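Long-range contact in pectate lyase (Cellvibrio cellulosa, PDB 1GXM), which cleaves polygalacturonic acid by anti-beta-elimination, the chain here being the catalytic module, a family 10 polysaccharide lyase, of a longer modular enzyme: residues Val107-Ala115 with Arg166-Tyr177. Residues are numbered along the deposited sequence; the frame is centred on the assembly and turned at random.
Sequences VNSQYSTGA and RFKTAVTKGTDY
Gln110, just past helix 93-109, reaches Ala170 on the flank of helix 161-181, a worked example of a side-chain amide docking a type I beta turn, Tyr111 to Gly114, onto a helix in the catalytic module. With CG anti to the backbone N (chi1 -169°) and the chain extended beyond it, CB and CG serve as a stem that carries Gln110 CD to within 3.7 Å of Ala170 O. At the fork, Gln110 OE1 rests 3.2 Å from Ala170 CA, beside Ala170 CB, and accepts from a water that also binds Lys173 NZ. The other branch, Gln110 NE2, donates twice: to Gly114 O in its own loop, and almost straight (174°) to Ala170 O, at 2.9 Å and in the amide plane of Gln110. Gly174 N reaches the same carbonyl from the opposite face of its plane, so Ala170 O is gripped by both the helical bond and the amide. Two donations thus fix the rotation of the amide and tie turn to helix. Farther along the helix, Ala115 CB lies over one face of the Tyr177 ring in a CH-pi contact, while Val107 CG1 sits over a face of the Arg166 guanidinium, whose NH1 bonds Asn104. Gly114 CA directs a C-H at Lys173 O, 3.4 Å away.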
ATOM      1  N   VAL A 107       6.092 -13.581  -3.584  1.00 11.87           N
ATOM      2  CA  VAL A 107       6.535 -14.394  -2.469  1.00 12.44           C
ATOM      3  C   VAL A 107       8.060 -14.487  -2.403  1.00 11.85           C
ATOM      4  O   VAL A 107       8.651 -14.378  -1.333  1.00 12.19           O
ATOM      5  CB  VAL A 107       5.885 -15.776  -2.460  1.00 12.89           C
ATOM      6  CG1 VAL A 107       6.399 -16.580  -1.251  1.00 13.80           C
ATOM      7  CG2 VAL A 107       4.348 -15.622  -2.408  1.00 13.31           C
ATOM      8  N   ASN A 108       8.707 -14.639  -3.555  1.00 12.37           N
ATOM      9  CA  ASN A 108      10.167 -14.678  -3.595  1.00 12.67           C
ATOM     10  C   ASN A 108      10.802 -13.423  -3.043  1.00 11.64           C
ATOM     11  O   ASN A 108      11.876 -13.467  -2.443  1.00 12.49           O
ATOM     12  CB  ASN A 108      10.692 -14.891  -4.999  1.00 12.79           C
ATOM     13  CG  ASN A 108      10.553 -16.312  -5.460  1.00 14.35           C
ATOM     14  OD1 ASN A 108      10.418 -17.243  -4.648  1.00 16.33           O
ATOM     15  ND2 ASN A 108      10.591 -16.501  -6.775  1.00 15.66           N
ATOM     16  N   SER A 109      10.113 -12.290  -3.235  1.00 11.45           N
ATOM     17  CA  SER A 109      10.627 -11.009  -2.751  1.00 10.92           C
ATOM     18  C   SER A 109      10.541 -10.847  -1.253  1.00 10.60           C
ATOM     19  O   SER A 109      11.170  -9.972  -0.697  1.00 11.50           O
ATOM     20  CB  SER A 109       9.881  -9.873  -3.415  1.00 11.34           C
ATOM     21  OG  SER A 109       8.635  -9.619  -2.802  1.00 11.58           O
ATOM     22  N   GLN A 110       9.753 -11.691  -0.606  1.00 10.89           N
ATOM     23  CA  GLN A 110       9.446 -11.510   0.789  1.00 11.38           C
ATOM     24  C   GLN A 110      10.611 -11.905   1.682  1.00 11.51           C
ATOM     25  O   GLN A 110      11.179 -12.982   1.546  1.00 12.98           O
ATOM     26  CB  GLN A 110       8.193 -12.292   1.166  1.00 11.37           C
ATOM     27  CG  GLN A 110       7.652 -11.948   2.524  1.00 11.42           C
ATOM     28  CD  GLN A 110       6.331 -12.611   2.781  1.00 11.16           C
ATOM     29  OE1 GLN A 110       6.160 -13.804   2.519  1.00 12.87           O
ATOM     30  NE2 GLN A 110       5.375 -11.847   3.300  1.00 10.26           N
ATOM     31  N   TYR A 111      10.971 -11.035   2.596  1.00 11.65           N
ATOM     32  CA  TYR A 111      11.971 -11.356   3.571  1.00 11.59           C
ATOM     33  C   TYR A 111      11.447 -12.378   4.573  1.00 12.45           C
ATOM     34  O   TYR A 111      10.254 -12.558   4.702  1.00 12.02           O
ATOM     35  CB  TYR A 111      12.385 -10.120   4.337  1.00 12.08           C
ATOM     36  CG  TYR A 111      13.142  -9.060   3.588  1.00 10.71           C
ATOM     37  CD1 TYR A 111      12.489  -8.073   2.868  1.00 10.30           C
ATOM     38  CD2 TYR A 111      14.514  -8.969   3.707  1.00 11.33           C
ATOM     39  CE1 TYR A 111      13.186  -7.048   2.263  1.00  9.41           C
ATOM     40  CE2 TYR A 111      15.209  -7.960   3.095  1.00 11.15           C
ATOM     41  CZ  TYR A 111      14.532  -6.986   2.390  1.00 10.52           C
ATOM     42  OH  TYR A 111      15.242  -5.982   1.812  1.00 11.26           O
ATOM     43  N   SER A 112      12.352 -12.955   5.354  1.00 12.92           N
ATOM     44  CA  SER A 112      11.990 -13.928   6.382  1.00 14.01           C
ATOM     45  C   SER A 112      11.012 -13.343   7.392  1.00 13.30           C
ATOM     46  O   SER A 112      10.209 -14.066   7.968  1.00 14.20           O
ATOM     47  CB  SER A 112      13.231 -14.417   7.116  1.00 14.36           C
ATOM     48  OG  SER A 112      13.861 -13.382   7.796  1.00 18.56           O
ATOM     49  N   THR A 113      11.073 -12.032   7.572  1.00 12.34           N
ATOM     50  CA  THR A 113      10.208 -11.328   8.510  1.00 11.47           C
ATOM     51  C   THR A 113       8.808 -11.053   7.981  1.00 10.87           C
ATOM     52  O   THR A 113       7.953 -10.593   8.706  1.00 11.81           O
ATOM     53  CB  THR A 113      10.800  -9.985   8.837  1.00 11.86           C
ATOM     54  OG1 THR A 113      10.934  -9.249   7.618  1.00 11.97           O
ATOM     55  CG2 THR A 113      12.194 -10.096   9.439  1.00 13.00           C
ATOM     56  N   GLY A 114       8.607 -11.252   6.696  1.00 10.16           N
ATOM     57  CA  GLY A 114       7.355 -10.927   6.038  1.00 10.01           C
ATOM     58  C   GLY A 114       7.378  -9.627   5.253  1.00  9.93           C
ATOM     59  O   GLY A 114       6.467  -9.382   4.488  1.00  9.51           O
ATOM     60  N   ALA A 115       8.392  -8.803   5.442  1.00  9.75           N
ATOM     61  CA  ALA A 115       8.501  -7.543   4.727  1.00  9.33           C
ATOM     62  C   ALA A 115       8.526  -7.785   3.228  1.00  9.33           C
ATOM     63  O   ALA A 115       9.150  -8.733   2.750  1.00  9.59           O
ATOM     64  CB  ALA A 115       9.754  -6.853   5.124  1.00  9.74           C
ATOM     65  N   ARG A 166       1.163 -21.645   0.201  1.00 15.36           N
ATOM     66  CA  ARG A 166       2.316 -20.785   0.149  1.00 14.90           C
ATOM     67  C   ARG A 166       1.903 -19.327   0.264  1.00 14.31           C
ATOM     68  O   ARG A 166       2.546 -18.562   0.947  1.00 13.75           O
ATOM     69  CB  ARG A 166       3.081 -20.971  -1.136  1.00 15.68           C
ATOM     70  CG  ARG A 166       4.404 -20.241  -1.133  1.00 17.14           C
ATOM     71  CD  ARG A 166       5.210 -20.553  -2.346  1.00 18.27           C
ATOM     72  NE  ARG A 166       6.464 -19.807  -2.410  1.00 19.23           N
ATOM     73  CZ  ARG A 166       6.936 -19.230  -3.510  1.00 19.93           C
ATOM     74  NH1 ARG A 166       6.249 -19.262  -4.644  1.00 19.43           N
ATOM     75  NH2 ARG A 166       8.090 -18.586  -3.472  1.00 20.85           N
ATOM     76  N   PHE A 167       0.822 -18.971  -0.396  1.00 13.52           N
ATOM     77  CA  PHE A 167       0.318 -17.595  -0.317  1.00 13.10           C
ATOM     78  C   PHE A 167      -0.213 -17.283   1.056  1.00 13.30           C
ATOM     79  O   PHE A 167       0.014 -16.197   1.549  1.00 12.98           O
ATOM     80  CB  PHE A 167      -0.758 -17.323  -1.347  1.00 12.79           C
ATOM     81  CG  PHE A 167      -0.331 -17.572  -2.759  1.00 12.61           C
ATOM     82  CD1 PHE A 167       0.996 -17.522  -3.121  1.00 13.64           C
ATOM     83  CD2 PHE A 167      -1.263 -17.891  -3.715  1.00 13.48           C
ATOM     84  CE1 PHE A 167       1.391 -17.781  -4.411  1.00 14.61           C
ATOM     85  CE2 PHE A 167      -0.879 -18.150  -5.018  1.00 14.31           C
ATOM     86  CZ  PHE A 167       0.459 -18.088  -5.361  1.00 14.69           C
ATOM     87  N   LYS A 168      -0.911 -18.224   1.690  1.00 13.39           N
ATOM     88  CA  LYS A 168      -1.370 -17.999   3.045  1.00 13.79           C
ATOM     89  C   LYS A 168      -0.192 -17.751   3.976  1.00 13.82           C
ATOM     90  O   LYS A 168      -0.231 -16.867   4.828  1.00 13.39           O
ATOM     91  CB  LYS A 168      -2.203 -19.166   3.566  1.00 15.08           C
ATOM     92  CG  LYS A 168      -2.767 -18.868   4.918  1.00 17.15           C
ATOM     93  CD  LYS A 168      -3.683 -19.932   5.423  1.00 20.79           C
ATOM     94  CE  LYS A 168      -4.167 -19.571   6.816  1.00 24.06           C
ATOM     95  NZ  LYS A 168      -5.025 -20.646   7.412  1.00 26.34           N
ATOM     96  N   THR A 169       0.873 -18.520   3.816  1.00 13.08           N
ATOM     97  CA  THR A 169       2.074 -18.349   4.610  1.00 13.25           C
ATOM     98  C   THR A 169       2.647 -16.939   4.383  1.00 12.01           C
ATOM     99  O   THR A 169       2.995 -16.249   5.318  1.00 12.60           O
ATOM    100  CB  THR A 169       3.094 -19.432   4.258  1.00 13.55           C
ATOM    101  OG1 THR A 169       2.573 -20.698   4.706  1.00 16.54           O
ATOM    102  CG2 THR A 169       4.439 -19.230   4.962  1.00 15.20           C
ATOM    103  N   ALA A 170       2.722 -16.504   3.133  1.00 12.16           N
ATOM    104  CA  ALA A 170       3.247 -15.167   2.833  1.00 11.23           C
ATOM    105  C   ALA A 170       2.359 -14.085   3.452  1.00 11.19           C
ATOM    106  O   ALA A 170       2.847 -13.105   3.989  1.00 11.14           O
ATOM    107  CB  ALA A 170       3.347 -14.981   1.337  1.00 11.74           C
ATOM    108  N   VAL A 171       1.057 -14.276   3.386  1.00 10.58           N
ATOM    109  CA  VAL A 171       0.124 -13.315   3.979  1.00 11.58           C
ATOM    110  C   VAL A 171       0.272 -13.286   5.486  1.00 11.21           C
ATOM    111  O   VAL A 171       0.287 -12.223   6.090  1.00 11.40           O
ATOM    112  CB  VAL A 171      -1.316 -13.608   3.562  1.00 11.57           C
ATOM    113  CG1 VAL A 171      -2.315 -12.763   4.329  1.00 13.15           C
ATOM    114  CG2 VAL A 171      -1.479 -13.358   2.092  1.00 12.33           C
ATOM    115  N   THR A 172       0.408 -14.453   6.089  1.00 11.55           N
ATOM    116  CA  THR A 172       0.604 -14.559   7.521  1.00 12.50           C
ATOM    117  C   THR A 172       1.880 -13.878   7.953  1.00 11.34           C
ATOM    118  O   THR A 172       1.904 -13.158   8.940  1.00 10.96           O
ATOM    119  CB  THR A 172       0.630 -16.023   7.925  1.00 13.78           C
ATOM    120  OG1 THR A 172      -0.615 -16.607   7.534  1.00 16.80           O
ATOM    121  CG2 THR A 172       0.683 -16.156   9.403  1.00 15.74           C
ATOM    122  N   LYS A 173       2.952 -14.123   7.218  1.00 10.92           N
ATOM    123  CA  LYS A 173       4.221 -13.473   7.512  1.00 10.98           C
ATOM    124  C   LYS A 173       4.103 -11.963   7.351  1.00  9.89           C
ATOM    125  O   LYS A 173       4.645 -11.232   8.134  1.00 10.26           O
ATOM    126  CB  LYS A 173       5.324 -14.002   6.604  1.00 10.94           C
ATOM    127  CG  LYS A 173       5.768 -15.409   6.952  1.00 12.41           C
ATOM    128  CD  LYS A 173       6.634 -16.030   5.859  1.00 14.77           C
ATOM    129  CE  LYS A 173       7.916 -15.300   5.629  1.00 15.93           C
ATOM    130  NZ  LYS A 173       8.728 -16.021   4.616  1.00 17.71           N
ATOM    131  N   GLY A 174       3.419 -11.519   6.308  1.00 10.04           N
ATOM    132  CA  GLY A 174       3.240 -10.094   6.080  1.00 10.23           C
ATOM    133  C   GLY A 174       2.449  -9.451   7.189  1.00 10.23           C
ATOM    134  O   GLY A 174       2.739  -8.335   7.645  1.00  9.65           O
ATOM    135  N   THR A 175       1.433 -10.170   7.647  1.00  9.98           N
ATOM    136  CA  THR A 175       0.633  -9.685   8.753  1.00 10.01           C
ATOM    137  C   THR A 175       1.462  -9.580  10.013  1.00  9.66           C
ATOM    138  O   THR A 175       1.374  -8.605  10.746  1.00  9.85           O
ATOM    139  CB  THR A 175      -0.555 -10.616   8.976  1.00 10.68           C
ATOM    140  OG1 THR A 175      -1.391 -10.606   7.820  1.00 12.86           O
ATOM    141  CG2 THR A 175      -1.438 -10.097  10.085  1.00 11.49           C
ATOM    142  N   ASP A 176       2.244 -10.616  10.290  1.00  9.89           N
ATOM    143  CA  ASP A 176       3.135 -10.619  11.422  1.00 10.99           C
ATOM    144  C   ASP A 176       4.059  -9.406  11.356  1.00  9.72           C
ATOM    145  O   ASP A 176       4.275  -8.727  12.353  1.00 10.48           O
ATOM    146  CB  ASP A 176       3.918 -11.928  11.452  1.00 11.83           C
ATOM    147  CG  ASP A 176       4.733 -12.077  12.690  1.00 13.46           C
ATOM    148  OD1 ASP A 176       4.140 -12.317  13.763  1.00 17.16           O
ATOM    149  OD2 ASP A 176       5.970 -11.948  12.673  1.00 15.41           O
ATOM    150  N   TYR A 177       4.644  -9.169  10.174  1.00  9.60           N
ATOM    151  CA  TYR A 177       5.497  -8.004   9.992  1.00  9.41           C
ATOM    152  C   TYR A 177       4.787  -6.701  10.375  1.00  9.08           C
ATOM    153  O   TYR A 177       5.303  -5.869  11.109  1.00  8.93           O
ATOM    154  CB  TYR A 177       6.024  -7.919   8.540  1.00  9.25           C
ATOM    155  CG  TYR A 177       6.965  -6.774   8.423  1.00  8.79           C
ATOM    156  CD1 TYR A 177       6.496  -5.491   8.155  1.00  9.63           C
ATOM    157  CD2 TYR A 177       8.310  -6.937   8.683  1.00  9.41           C
ATOM    158  CE1 TYR A 177       7.325  -4.443   8.149  1.00 10.10           C
ATOM    159  CE2 TYR A 177       9.157  -5.884   8.674  1.00  9.28           C
ATOM    160  CZ  TYR A 177       8.659  -4.617   8.402  1.00  9.13           C
ATOM    161  OH  TYR A 177       9.495  -3.529   8.427  1.00  9.74           O
TER
HETATM  162  O   HOH W   1       7.123 -16.271   2.224  1.00 19.19           O
HETATM  163  O   HOH W   2      11.017 -15.264   3.152  1.00 23.01           O
HETATM  164  O   HOH W   3       7.776 -10.273  11.324  1.00 13.96           O